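Local coordinates for hypothetical protein (Uncultured marine organism, PDB 2OD6) that is of unknown function but binds a long-chain oxo fatty acid, 10-oxohexadecanoic acid, in the pocket of a dimeric ferredoxin-like fold, at residues V19-F24 against M49-N54; V36-S41 against I77-D82; Y65-K68 against S72-A75. One frame throughout, in Å; residues are numbered along the deposited sequence.

Contact 1 (V19-F24 against M49-N54); sequences VDMELF and MNRVWN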
loop_
_atom_site.group_PDB
_atom_site.type_symbol
_atom_site.label_atom_id
_atom_site.label_comp_id
_atom_site.label_asym_id
_atom_site.label_seq_id
_atom_site.Cartn_x
_atom_site.Cartn_y
_atom_site.Cartn_z
ATOM N N VAL A 19 14.621 14.869 10.328
ATOM C CA VAL A 19 14.830 16.089 9.532
ATOM C C VAL A 19 14.680 15.752 8.055
ATOM O O VAL A 19 13.851 16.347 7.344
ATOM C CB VAL A 19 16.255 16.717 9.817
ATOM C CG1 VAL A 19 16.633 17.771 8.782
ATOM C CG2 VAL A 19 16.281 17.353 11.190
ATOM N N ASP A 20 15.414 14.742 7.586
ATOM C CA ASP A 20 15.413 14.439 6.155
ATOM C C ASP A 20 14.036 14.023 5.752
ATOM O O ASP A 20 13.512 14.469 4.715
ATOM C CB ASP A 20 16.313 13.303 5.815
ATOM C CG ASP A 20 17.695 13.736 5.803
ATOM O OD1 ASP A 20 17.818 14.961 6.017
ATOM O OD2 ASP A 20 18.573 12.901 5.567
HETATM N N MSE A 21 13.450 13.139 6.552
HETATM C CA MSE A 21 12.042 12.696 6.299
HETATM C C MSE A 21 11.043 13.825 6.197
HETATM O O MSE A 21 10.129 13.802 5.322
HETATM C CB MSE A 21 11.604 11.772 7.446
HETATM C CG MSE A 21 10.411 10.948 7.214
HETATM SE SE MSE A 21 9.782 10.251 8.917
HETATM C CE MSE A 21 8.002 10.214 8.243
ATOM N N GLU A 22 11.074 14.752 7.145
ATOM C CA GLU A 22 10.049 15.813 7.105
ATOM C C GLU A 22 10.370 16.809 5.970
ATOM O O GLU A 22 9.478 17.400 5.388
ATOM C CB GLU A 22 9.957 16.557 8.443
ATOM C CG GLU A 22 9.312 15.796 9.599
ATOM C CD GLU A 22 7.945 15.255 9.290
ATOM O OE1 GLU A 22 7.146 15.945 8.623
ATOM O OE2 GLU A 22 7.654 14.118 9.728
ATOM N N LEU A 23 11.658 17.008 5.666
ATOM C CA LEU A 23 12.003 17.840 4.480
ATOM C C LEU A 23 11.395 17.275 3.203
ATOM O O LEU A 23 10.868 18.013 2.351
ATOM C CB LEU A 23 13.527 17.988 4.358
ATOM C CG LEU A 23 14.334 18.968 5.211
ATOM C CD1 LEU A 23 15.848 18.610 5.325
ATOM C CD2 LEU A 23 14.182 20.424 4.711
ATOM N N PHE A 24 11.348 15.944 3.123
ATOM C CA PHE A 24 10.703 15.255 2.025
ATOM C C PHE A 24 9.225 15.399 2.047
ATOM O O PHE A 24 8.644 15.717 0.992
ATOM C CB PHE A 24 11.075 13.759 2.058
ATOM C CG PHE A 24 10.581 13.005 0.896
ATOM C CD1 PHE A 24 11.285 13.023 -0.305
ATOM C CD2 PHE A 24 9.386 12.264 0.987
ATOM C CE1 PHE A 24 10.796 12.330 -1.408
ATOM C CE2 PHE A 24 8.911 11.570 -0.093
ATOM C CZ PHE A 24 9.584 11.628 -1.300
HETATM N N MSE A 49 0.339 9.429 1.332
HETATM C CA MSE A 49 1.647 9.259 1.988
HETATM C C MSE A 49 1.347 8.816 3.418
HETATM O O MSE A 49 0.486 9.375 4.070
HETATM C CB MSE A 49 2.506 10.543 1.900
HETATM C CG MSE A 49 3.812 10.523 2.592
HETATM SE SE MSE A 49 4.855 11.885 1.633
HETATM C CE MSE A 49 3.472 13.350 1.858
ATOM N N ASN A 50 2.126 7.849 3.935
ATOM C CA ASN A 50 1.742 7.147 5.189
ATOM C C ASN A 50 2.945 6.968 5.987
ATOM O O ASN A 50 3.884 6.478 5.415
ATOM C CB ASN A 50 1.132 5.777 4.835
ATOM C CG ASN A 50 -0.045 5.881 3.885
ATOM O OD1 ASN A 50 -1.177 6.050 4.329
ATOM N ND2 ASN A 50 0.215 5.750 2.528
ATOM N N ARG A 51 2.953 7.389 7.256
ATOM C CA ARG A 51 4.165 7.307 8.083
ATOM C C ARG A 51 4.111 5.945 8.754
ATOM O O ARG A 51 3.111 5.641 9.412
ATOM C CB ARG A 51 4.074 8.378 9.182
ATOM C CG ARG A 51 5.033 8.227 10.331
ATOM C CD ARG A 51 6.278 8.494 9.829
ATOM N NE ARG A 51 7.292 8.374 10.875
ATOM C CZ ARG A 51 7.377 9.125 11.969
ATOM N NH1 ARG A 51 6.612 10.172 12.176
ATOM N NH2 ARG A 51 8.374 8.872 12.791
ATOM N N VAL A 52 5.197 5.175 8.666
ATOM C CA VAL A 52 5.221 3.819 9.223
ATOM C C VAL A 52 5.689 3.952 10.679
ATOM O O VAL A 52 6.787 4.470 10.933
ATOM C CB VAL A 52 6.137 2.856 8.434
ATOM C CG1 VAL A 52 6.221 1.438 9.193
ATOM C CG2 VAL A 52 5.646 2.673 6.920
ATOM N N TRP A 53 4.855 3.516 11.624
ATOM C CA TRP A 53 5.195 3.676 13.055
ATOM C C TRP A 53 5.577 2.382 13.824
ATOM O O TRP A 53 6.088 2.471 14.956
ATOM C CB TRP A 53 4.125 4.468 13.789
ATOM C CG TRP A 53 2.665 3.942 13.627
ATOM C CD1 TRP A 53 1.748 4.390 12.803
ATOM C CD2 TRP A 53 2.078 2.802 14.318
ATOM N NE1 TRP A 53 0.592 3.663 12.935
ATOM C CE2 TRP A 53 0.765 2.690 13.872
ATOM C CE3 TRP A 53 2.532 1.921 15.317
ATOM C CZ2 TRP A 53 -0.114 1.710 14.355
ATOM C CZ3 TRP A 53 1.674 0.944 15.774
ATOM C CH2 TRP A 53 0.359 0.857 15.306
ATOM N N ASN A 54 5.449 1.219 13.180
ATOM C CA ASN A 54 5.668 -0.091 13.837
ATOM C C ASN A 54 6.946 -0.791 13.507
ATOM O O ASN A 54 7.089 -1.954 13.801
ATOM C CB ASN A 54 4.474 -1.031 13.585
ATOM C CG ASN A 54 4.456 -1.599 12.171
ATOM O OD1 ASN A 54 4.687 -0.881 11.213
ATOM N ND2 ASN A 54 4.140 -2.870 12.042
HETATM O O HOH W 1 5.327 11.994 10.066
#
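Met21, present as selenomethionine, reaches from helix 18-40 across to Arg51 on strand 44-52. Its CG lies anti to the backbone N (chi1 -164°) and the extended chain carries the selenium over one face of the guanidinium, SE of Met21 3.7 Å from NE of Arg51. The two side chains cross at about a right angle. Details here are doubtful: Met21 was built in two conformers, and its methyl sits too close to the arginine to be trusted. A long, flexible, apolar side chain nevertheless suits a place where the CA atoms of Met21 and Arg51 are 9.7 Å apart. Glu22 turns an acid toward the arginine, and in one of its two modelled conformers a water joins them, donating to OE2 of Glu22 and accepting from NH1 of Arg51; the opposite charges, with those two atoms 4.8 Å apart, would probably attract at long range. The long arginine thus carries its charge to the partly exposed side where the water and Glu22 lie. Helix and strand belong to the split beta-alpha-beta unit of the ferredoxin-like fold: helix 18-40 lies over the antiparallel sheet, and strand 44-52, outermost within this chain, pairs in antiparallel fashion with a strand of the second subunit. Past the strand's end, the side chain of Asn54 hydrogen-bonds to the backbone of Thr101 and Arg103 of that subunit. Phe24, whose N-H bonds to the carbonyl of Asp20 one turn earlier, sends its ring toward the sheet. Its CE2 lies 4.4 Å from SE of Met49, another selenomethionine, a loose apolar approach. The flat ring packs between helix and sheet against Phe15 and Met63, and the flexible Met49 rests on Ile25 and Val28 and on Met108 of the second subunit.

Contact 2 (V36-S41 against I77-D82); sequences VKEMKS and IAYLED. With OHA (10-oxohexadecanoic acid), chain E.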
loop_
_atom_site.group_PDB
_atom_site.type_symbol
_atom_site.label_atom_id
_atom_site.label_comp_id
_atom_site.label_asym_id
_atom_site.label_seq_id
_atom_site.Cartn_x
_atom_site.Cartn_y
_atom_site.Cartn_z
ATOM N N VAL A 36 -0.003 16.765 -8.801
ATOM C CA VAL A 36 -1.253 16.017 -8.594
ATOM C C VAL A 36 -2.168 16.223 -9.789
ATOM O O VAL A 36 -2.695 15.256 -10.360
ATOM C CB VAL A 36 -2.009 16.379 -7.260
ATOM C CG1 VAL A 36 -3.261 15.539 -7.136
ATOM C CG2 VAL A 36 -1.149 16.150 -6.038
ATOM N N LYS A 37 -2.302 17.478 -10.203
ATOM C CA LYS A 37 -3.110 17.823 -11.345
ATOM C C LYS A 37 -2.624 17.043 -12.565
ATOM O O LYS A 37 -3.426 16.523 -13.338
ATOM C CB LYS A 37 -2.991 19.331 -11.596
ATOM C CG LYS A 37 -4.003 19.910 -12.485
ATOM C CD LYS A 37 -3.851 21.437 -12.592
ATOM C CE LYS A 37 -2.681 21.865 -13.483
ATOM N NZ LYS A 37 -1.391 21.989 -12.723
ATOM N N GLU A 38 -1.307 16.976 -12.741
ATOM C CA GLU A 38 -0.749 16.330 -13.929
ATOM C C GLU A 38 -1.015 14.845 -13.949
ATOM O O GLU A 38 -1.402 14.289 -14.979
ATOM C CB GLU A 38 0.749 16.599 -14.030
ATOM C CG GLU A 38 1.072 18.037 -14.302
ATOM C CD GLU A 38 0.671 18.520 -15.695
ATOM O OE1 GLU A 38 0.347 17.706 -16.580
ATOM O OE2 GLU A 38 0.702 19.738 -15.906
HETATM N N MSE A 39 -0.812 14.203 -12.807
HETATM C CA MSE A 39 -1.014 12.755 -12.695
HETATM C C MSE A 39 -2.489 12.335 -12.815
HETATM O O MSE A 39 -2.818 11.328 -13.451
HETATM C CB MSE A 39 -0.396 12.230 -11.380
HETATM C CG MSE A 39 1.071 12.350 -11.350
HETATM SE SE MSE A 39 1.938 11.480 -9.838
HETATM C CE MSE A 39 2.103 9.596 -10.450
ATOM N N LYS A 40 -3.382 13.117 -12.230
ATOM C CA LYS A 40 -4.780 12.810 -12.319
ATOM C C LYS A 40 -5.277 12.987 -13.721
ATOM O O LYS A 40 -6.126 12.211 -14.166
ATOM C CB LYS A 40 -5.608 13.637 -11.344
ATOM C CG LYS A 40 -5.376 13.249 -9.898
ATOM C CD LYS A 40 -6.519 13.726 -9.042
ATOM C CE LYS A 40 -6.405 13.162 -7.631
ATOM N NZ LYS A 40 -7.375 13.891 -6.761
ATOM N N SER A 41 -4.741 13.977 -14.452
ATOM C CA SER A 41 -5.146 14.174 -15.847
ATOM C C SER A 41 -4.694 12.997 -16.705
ATOM O O SER A 41 -5.171 12.844 -17.824
ATOM C CB SER A 41 -4.563 15.465 -16.422
ATOM O OG SER A 41 -3.168 15.302 -16.675
ATOM N N ILE A 77 4.151 7.126 -15.271
ATOM C CA ILE A 77 5.603 6.882 -15.286
ATOM C C ILE A 77 6.324 7.712 -16.349
ATOM O O ILE A 77 7.414 8.231 -16.128
ATOM C CB ILE A 77 5.898 5.375 -15.551
ATOM C CG1 ILE A 77 5.374 4.522 -14.402
ATOM C CG2 ILE A 77 7.374 5.139 -15.819
ATOM C CD1 ILE A 77 5.421 5.168 -13.039
ATOM N N ALA A 78 5.711 7.817 -17.518
ATOM C CA ALA A 78 6.227 8.639 -18.589
ATOM C C ALA A 78 6.337 10.090 -18.143
ATOM O O ALA A 78 7.366 10.733 -18.329
ATOM C CB ALA A 78 5.332 8.522 -19.810
ATOM N N TYR A 79 5.264 10.597 -17.550
ATOM C CA TYR A 79 5.216 11.960 -17.050
ATOM C C TYR A 79 6.285 12.162 -15.987
ATOM O O TYR A 79 6.968 13.172 -15.986
ATOM C CB TYR A 79 3.831 12.282 -16.453
ATOM C CG TYR A 79 3.840 13.498 -15.576
ATOM C CD1 TYR A 79 3.937 14.769 -16.131
ATOM C CD2 TYR A 79 3.786 13.388 -14.193
ATOM C CE1 TYR A 79 3.967 15.905 -15.325
ATOM C CE2 TYR A 79 3.828 14.540 -13.356
ATOM C CZ TYR A 79 3.913 15.777 -13.935
ATOM O OH TYR A 79 3.948 16.909 -13.150
ATOM N N LEU A 80 6.416 11.222 -15.061
ATOM C CA LEU A 80 7.354 11.426 -13.969
ATOM C C LEU A 80 8.794 11.375 -14.462
ATOM O O LEU A 80 9.581 12.227 -14.088
ATOM C CB LEU A 80 7.113 10.461 -12.815
ATOM C CG LEU A 80 5.858 10.628 -11.928
ATOM C CD1 LEU A 80 5.765 9.446 -10.956
ATOM C CD2 LEU A 80 5.840 11.938 -11.147
ATOM N N GLU A 81 9.143 10.421 -15.324
ATOM C CA GLU A 81 10.527 10.309 -15.805
ATOM C C GLU A 81 10.893 11.542 -16.632
ATOM O O GLU A 81 11.994 12.053 -16.546
ATOM C CB GLU A 81 10.750 9.020 -16.612
ATOM C CG GLU A 81 10.763 7.739 -15.749
ATOM N N ASP A 82 9.934 12.028 -17.406
ATOM C CA ASP A 82 10.078 13.276 -18.159
ATOM C C ASP A 82 10.389 14.470 -17.267
ATOM O O ASP A 82 11.327 15.220 -17.520
ATOM C CB ASP A 82 8.757 13.569 -18.856
ATOM C CG ASP A 82 8.903 13.667 -20.318
ATOM O OD1 ASP A 82 9.366 14.736 -20.776
ATOM O OD2 ASP A 82 8.549 12.673 -21.001
HETATM O O2 OHA E . 3.706 4.228 -9.916
HETATM C C16 OHA E . 4.876 4.480 -9.638
HETATM O O3 OHA E . 5.705 3.465 -9.725
HETATM C C15 OHA E . 5.379 5.865 -9.260
HETATM C C14 OHA E . 6.714 5.812 -8.492
HETATM C C13 OHA E . 7.430 7.172 -8.305
HETATM C C12 OHA E . 7.776 7.526 -6.843
HETATM C C11 OHA E . 8.899 8.586 -6.672
HETATM C C10 OHA E . 8.623 9.712 -5.655
HETATM C C9 OHA E . 7.734 10.810 -6.281
HETATM C C8 OHA E . 7.026 11.777 -5.302
HETATM C C7 OHA E . 5.990 12.639 -6.037
HETATM O O1 OHA E . 4.842 12.235 -6.207
HETATM C C6 OHA E . 6.306 14.004 -6.608
HETATM C C5 OHA E . 7.703 14.511 -6.255
HETATM C C4 OHA E . 7.897 15.946 -6.780
HETATM C C3 OHA E . 9.203 16.643 -6.350
HETATM C C2 OHA E . 9.469 16.697 -4.839
HETATM C C1 OHA E . 10.740 15.933 -4.492
#
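Tyr79 lays one face of its ring against the aliphatic part of Glu38. CB of Glu38 comes over that face, 3.3 Å from CZ of Tyr79, and CG of Glu38 sits equally near the phenol OH. The chi1 of Tyr79 (163°) sets its CG opposite the backbone N and sends the ring across the gap between the two helices. The glutamate suits this partly exposed margin because its methylenes can pack on the ring while the carboxylate, its plane only 19° from that of the ring, goes on to a salt bridge with Arg42. Deeper in, Met39, a selenomethionine, crosses Tyr79 at about a right angle, its CG 4.1 Å from CE2 of Tyr79, then bends at its last torsion. Its methyl CE thereby meets CD1 of Leu80 at 3.7 Å. That same leucine methyl turns to the bound fatty acid and approaches C13 of the ligand at 3.9 Å, and CD1 of Ile77 touches the ligand's carboxyl carbon C16, so branched apolar residues line the ligand side of the helix. The segments 36-40 and 77-82 of helices 18-40 and 70-85 run roughly antiparallel, at 145°, with axes 10.4 Å apart at closest. Beneath them Met39 rests on Tyr65 and Tyr67 of strand 59-67, while Lys40 forms a salt bridge with the C-terminal carboxylate of Val110 of the second subunit.

Contact 3 (Y65-K68 against S72-A75); sequences YEYK and SFEA. With OHA (10-oxohexadecanoic acid), chain E; EDO (1,2-ethanediol), chain F.
Tyr67 and Phe73 meet as an offset edge-to-face pair, the edge of Phe73 directed at the face of Tyr67, with ring centroids 5.6 Å apart and planes at 70°. The closest approach is between CE2 of Tyr67 and CD1 of Phe73, 3.7 Å. CA of Phe73 also stands over the same tyrosine ring in a CH-pi contact, 3.9 Å from its centroid. Tyr67 carries CG anti to its carbonyl carbon (chi1 -51°), tilting the ring under the start of the helix, whereas Phe73 holds CG anti to its own N (chi1 157°) and reaches toward the ligand. Here strand 59-67 turns sharply into helix 70-85, the second beta-to-alpha passage of the ferredoxin-like fold, and the two aromatics help to form the carboxylate end of the fatty-acid pocket. OH of Tyr67 donates to ligand O2 at 2.6 Å; that oxygen lies at the edge of both rings, near their planes. A phenylalanine in place of Tyr67 would probably keep much of the packing but leave O2 without this donor and the acid head less firmly placed. Two residues back on the strand, Tyr65 lays a face against ligand C15 and donates from its OH to the keto oxygen O1 at 3.2 Å. In the first turn of the helix Ser72, small enough to sit close, places OG 3.6 Å from CB of Lys68 while hydrogen-bonding to OD1 of Asp69. The ring of Phe73 meets Trp53 of the second subunit almost at right angles.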
loop_
_atom_site.group_PDB
_atom_site.type_symbol
_atom_site.label_atom_id
_atom_site.label_comp_id
_atom_site.label_asym_id
_atom_site.label_seq_id
_atom_site.Cartn_x
_atom_site.Cartn_y
_atom_site.Cartn_z
ATOM N N TYR A 65 0.140 5.073 -5.125
ATOM C CA TYR A 65 -0.390 5.655 -6.348
ATOM C C TYR A 65 -1.450 4.717 -6.902
ATOM O O TYR A 65 -1.141 3.594 -7.274
ATOM C CB TYR A 65 0.740 5.778 -7.348
ATOM C CG TYR A 65 1.820 6.659 -6.890
ATOM C CD1 TYR A 65 2.849 6.139 -6.105
ATOM C CD2 TYR A 65 1.836 8.016 -7.191
ATOM C CE1 TYR A 65 3.906 6.943 -5.634
ATOM C CE2 TYR A 65 2.916 8.844 -6.720
ATOM C CZ TYR A 65 3.912 8.280 -5.953
ATOM O OH TYR A 65 4.913 9.065 -5.507
ATOM N N GLU A 66 -2.696 5.129 -6.932
ATOM C CA GLU A 66 -3.740 4.275 -7.409
ATOM C C GLU A 66 -4.135 4.735 -8.819
ATOM O O GLU A 66 -4.699 5.804 -8.974
ATOM C CB GLU A 66 -4.967 4.362 -6.501
ATOM C CG GLU A 66 -4.809 3.579 -5.212
ATOM C CD GLU A 66 -5.878 3.859 -4.211
ATOM O OE1 GLU A 66 -7.095 3.754 -4.520
ATOM O OE2 GLU A 66 -5.474 4.172 -3.081
ATOM N N TYR A 67 -3.849 3.906 -9.819
ATOM C CA TYR A 67 -4.171 4.200 -11.196
ATOM C C TYR A 67 -5.400 3.452 -11.727
ATOM O O TYR A 67 -5.748 2.352 -11.266
ATOM C CB TYR A 67 -2.986 3.862 -12.068
ATOM C CG TYR A 67 -1.654 4.450 -11.620
ATOM C CD1 TYR A 67 -1.335 5.765 -11.885
ATOM C CD2 TYR A 67 -0.707 3.668 -10.971
ATOM C CE1 TYR A 67 -0.100 6.307 -11.494
ATOM C CE2 TYR A 67 0.523 4.194 -10.603
ATOM C CZ TYR A 67 0.816 5.511 -10.892
ATOM O OH TYR A 67 2.037 6.053 -10.558
ATOM N N LYS A 68 -6.028 4.044 -12.730
ATOM C CA LYS A 68 -7.225 3.490 -13.360
ATOM C C LYS A 68 -6.923 2.126 -13.987
ATOM O O LYS A 68 -7.754 1.221 -13.970
ATOM C CB LYS A 68 -7.706 4.478 -14.438
ATOM C CG LYS A 68 -9.109 4.315 -15.007
ATOM C CD LYS A 68 -9.441 5.511 -15.994
ATOM C CE LYS A 68 -9.321 5.174 -17.509
ATOM N NZ LYS A 68 -9.615 6.307 -18.578
ATOM N N SER A 72 -2.906 4.019 -17.801
ATOM C CA SER A 72 -2.794 5.198 -16.943
ATOM C C SER A 72 -1.514 5.149 -16.126
ATOM O O SER A 72 -0.845 6.174 -15.966
ATOM C CB SER A 72 -4.002 5.320 -16.020
ATOM O OG SER A 72 -5.169 5.391 -16.789
ATOM N N PHE A 73 -1.186 3.969 -15.599
ATOM C CA PHE A 73 0.099 3.766 -14.927
ATOM C C PHE A 73 1.262 4.166 -15.844
ATOM O O PHE A 73 2.126 4.968 -15.456
ATOM C CB PHE A 73 0.256 2.309 -14.436
ATOM C CG PHE A 73 1.694 1.894 -14.242
ATOM C CD1 PHE A 73 2.412 2.325 -13.128
ATOM C CD2 PHE A 73 2.319 1.077 -15.171
ATOM C CE1 PHE A 73 3.735 1.971 -12.957
ATOM C CE2 PHE A 73 3.653 0.716 -15.004
ATOM C CZ PHE A 73 4.360 1.159 -13.903
ATOM N N GLU A 74 1.251 3.639 -17.076
ATOM C CA GLU A 74 2.316 3.905 -18.025
ATOM C C GLU A 74 2.461 5.395 -18.381
ATOM O O GLU A 74 3.582 5.894 -18.504
ATOM C CB GLU A 74 2.134 3.048 -19.288
ATOM C CG GLU A 74 2.427 1.558 -19.047
ATOM C CD GLU A 74 2.171 0.667 -20.269
ATOM O OE1 GLU A 74 1.899 1.208 -21.352
ATOM O OE2 GLU A 74 2.226 -0.576 -20.131
ATOM N N ALA A 75 1.340 6.095 -18.567
ATOM C CA ALA A 75 1.349 7.521 -18.887
ATOM C C ALA A 75 1.901 8.319 -17.726
ATOM O O ALA A 75 2.537 9.344 -17.907
ATOM C CB ALA A 75 -0.053 8.008 -19.219
HETATM O O2 OHA E . 3.706 4.228 -9.916
HETATM C C16 OHA E . 4.876 4.480 -9.638
HETATM O O3 OHA E . 5.705 3.465 -9.725
HETATM C C15 OHA E . 5.379 5.865 -9.260
HETATM C C14 OHA E . 6.714 5.812 -8.492
HETATM C C13 OHA E . 7.430 7.172 -8.305
HETATM C C12 OHA E . 7.776 7.526 -6.843
HETATM C C11 OHA E . 8.899 8.586 -6.672
HETATM C C10 OHA E . 8.623 9.712 -5.655
HETATM C C9 OHA E . 7.734 10.810 -6.281
HETATM C C8 OHA E . 7.026 11.777 -5.302
HETATM C C7 OHA E . 5.990 12.639 -6.037
HETATM O O1 OHA E . 4.842 12.235 -6.207
HETATM C C6 OHA E . 6.306 14.004 -6.608
HETATM C C5 OHA E . 7.703 14.511 -6.255
HETATM C C4 OHA E . 7.897 15.946 -6.780
HETATM C C3 OHA E . 9.203 16.643 -6.350
HETATM C C2 OHA E . 9.469 16.697 -4.839
HETATM C C1 OHA E . 10.740 15.933 -4.492
HETATM C C1 EDO F . 2.990 -2.434 -17.705
HETATM O O1 EDO F . 4.145 -1.725 -18.161
HETATM C C2 EDO F . 3.406 -3.855 -17.332
HETATM O O2 EDO F . 2.251 -4.635 -16.982
#

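Overall arrangement
After the first strand, 7-15, the chain enters helix 18-40, which serves two contacts. Near its start, contact 1 closes the loop made by the rest of that helix and strand 44-52. Near its end, contact 2 opens before contact 1 has closed, so the two cross, and it ends only on helix 70-85. Within its span lies contact 3, the short turn from strand 59-67 into that same helix. Contacts 2 and 3 touch directly and share the fatty acid. Contact 1 lies about 23 Å from contact 2, centre to centre, on the opposite side of the chain's centre, and joins the helix to strand 44-52, outermost in this chain, where the sheet runs on into the second subunit.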